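Local coordinates for protein fuculose-1-phosphate aldolase (Thermus thermophilus, PDB 2FK5) that belongs to the class II aldolase and adducin family, with an AraD-like fold built round a mixed beta sheet, at residues R75-Y78 / R79-A83. Sequence-based numbering, arbitrary orientation.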
loop_
_atom_site.group_PDB
_atom_site.type_symbol
_atom_site.label_atom_id
_atom_site.label_comp_id
_atom_site.label_asym_id
_atom_site.label_seq_id
_atom_site.Cartn_x
_atom_site.Cartn_y
_atom_site.Cartn_z
ATOM N N ARG A 75 21.989 8.563 -21.583
ATOM C CA ARG A 75 23.017 8.104 -22.511
ATOM C C ARG A 75 24.344 8.833 -22.309
ATOM O O ARG A 75 25.409 8.211 -22.250
ATOM C CB ARG A 75 22.548 8.289 -23.955
ATOM C CG ARG A 75 23.551 7.751 -24.978
ATOM C CD ARG A 75 23.043 7.933 -26.385
ATOM N NE ARG A 75 22.923 9.345 -26.727
ATOM C CZ ARG A 75 22.548 9.788 -27.920
ATOM N NH1 ARG A 75 22.259 8.921 -28.884
ATOM N NH2 ARG A 75 22.461 11.093 -28.150
ATOM N N GLU A 76 24.280 10.155 -22.184
ATOM C CA GLU A 76 25.490 10.949 -22.005
ATOM C C GLU A 76 26.175 10.605 -20.690
ATOM O O GLU A 76 27.398 10.550 -20.619
ATOM C CB GLU A 76 25.148 12.443 -22.063
ATOM C CG GLU A 76 26.326 13.339 -22.423
ATOM C CD GLU A 76 26.934 12.988 -23.775
ATOM O OE1 GLU A 76 26.162 12.719 -24.720
ATOM O OE2 GLU A 76 28.177 12.988 -23.891
ATOM N N VAL A 77 25.390 10.372 -19.641
ATOM C CA VAL A 77 25.968 10.008 -18.349
ATOM C C VAL A 77 26.723 8.688 -18.468
ATOM O O VAL A 77 27.810 8.531 -17.923
ATOM C CB VAL A 77 24.873 9.839 -17.252
ATOM C CG1 VAL A 77 25.492 9.282 -15.987
ATOM C CG2 VAL A 77 24.206 11.171 -16.964
ATOM N N TYR A 78 26.143 7.727 -19.174
ATOM C CA TYR A 78 26.804 6.440 -19.323
ATOM C C TYR A 78 28.037 6.564 -20.217
ATOM O O TYR A 78 29.033 5.879 -20.001
ATOM C CB TYR A 78 25.835 5.411 -19.891
ATOM C CG TYR A 78 24.786 4.989 -18.888
ATOM C CD1 TYR A 78 23.437 5.005 -19.218
ATOM C CD2 TYR A 78 25.151 4.576 -17.607
ATOM C CE1 TYR A 78 22.461 4.616 -18.289
ATOM C CE2 TYR A 78 24.186 4.186 -16.669
ATOM C CZ TYR A 78 22.845 4.212 -17.023
ATOM O OH TYR A 78 21.882 3.847 -16.105
ATOM N N ARG A 79 27.962 7.442 -21.209
ATOM C CA ARG A 79 29.093 7.662 -22.111
ATOM C C ARG A 79 30.280 8.255 -21.356
ATOM O O ARG A 79 31.394 7.749 -21.440
ATOM C CB ARG A 79 28.713 8.631 -23.231
ATOM C CG ARG A 79 27.839 8.076 -24.342
ATOM C CD ARG A 79 27.412 9.217 -25.265
ATOM N NE ARG A 79 26.773 8.765 -26.498
ATOM C CZ ARG A 79 26.266 9.586 -27.413
ATOM N NH1 ARG A 79 26.317 10.900 -27.229
ATOM N NH2 ARG A 79 25.725 9.099 -28.523
ATOM N N ARG A 80 30.026 9.320 -20.602
ATOM C CA ARG A 80 31.074 10.029 -19.875
ATOM C C ARG A 80 31.450 9.583 -18.471
ATOM O O ARG A 80 32.472 10.021 -17.951
ATOM C CB ARG A 80 30.731 11.520 -19.836
ATOM C CG ARG A 80 30.683 12.157 -21.204
ATOM C CD ARG A 80 30.074 13.547 -21.165
ATOM N NE ARG A 80 30.018 14.128 -22.500
ATOM C CZ ARG A 80 30.971 14.892 -23.023
ATOM N NH1 ARG A 80 32.056 15.177 -22.314
ATOM N NH2 ARG A 80 30.848 15.354 -24.263
ATOM N N THR A 81 30.650 8.723 -17.848
ATOM C CA THR A 81 30.965 8.290 -16.490
ATOM C C THR A 81 30.932 6.774 -16.366
ATOM O O THR A 81 30.602 6.072 -17.316
ATOM C CB THR A 81 29.955 8.852 -15.468
ATOM O OG1 THR A 81 28.719 8.144 -15.602
ATOM C CG2 THR A 81 29.700 10.338 -15.713
ATOM N N GLY A 82 31.269 6.281 -15.177
ATOM C CA GLY A 82 31.249 4.852 -14.931
ATOM C C GLY A 82 29.936 4.434 -14.288
ATOM O O GLY A 82 29.827 3.354 -13.710
ATOM N N ALA A 83 28.926 5.287 -14.395
ATOM C CA ALA A 83 27.627 4.983 -13.803
ATOM C C ALA A 83 27.116 3.631 -14.261
ATOM O O ALA A 83 27.257 3.278 -15.429
ATOM C CB ALA A 83 26.625 6.062 -14.170
#
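The carboxylate of E76 is shared between two arginines at the C-terminal end of helix 71-80. E76 OE2 takes NE of R80 on its anti side at 2.6 Å, nearly in the guanidinium plane, whereas E76 OE1 accepts NH1 of R79 on its syn side at 3.1 Å, with a more bent N-H...O angle of 137°. A bend at chi2 (59°) turns the E76 carboxylate forward, toward the C-terminal end of the helix, between the two extended arginine chains. The R79 guanidinium stands almost upright to that carboxylate, planes 82° apart, and lies flat on the guanidinium of R75, their centres 3.8 Å apart and their planes nearly parallel.

At the next residue, V77 O receives two donors from T81, one turn further on, which reach it from opposite faces of its carbonyl plane: T81 N at 2.8 Å and T81 OG1 at 2.5 Å. T81 OG1 in turn accepts A83 N at 3.1 Å, an ST turn that carries the chain off the helix. A83 CB then meets V77 CG1 at 3.9 Å, and A83 O sits at the edge of the Y78 ring.

Farther out, R79 NH2 bonds L59 O, R80 NH1 pairs with E138 of helix 130-142, and Y78 OH bonds S30 OG. The charge of E76, together with L59 O, probably offsets the repulsion between stacked R75 and R79, while R80 bridges two helices.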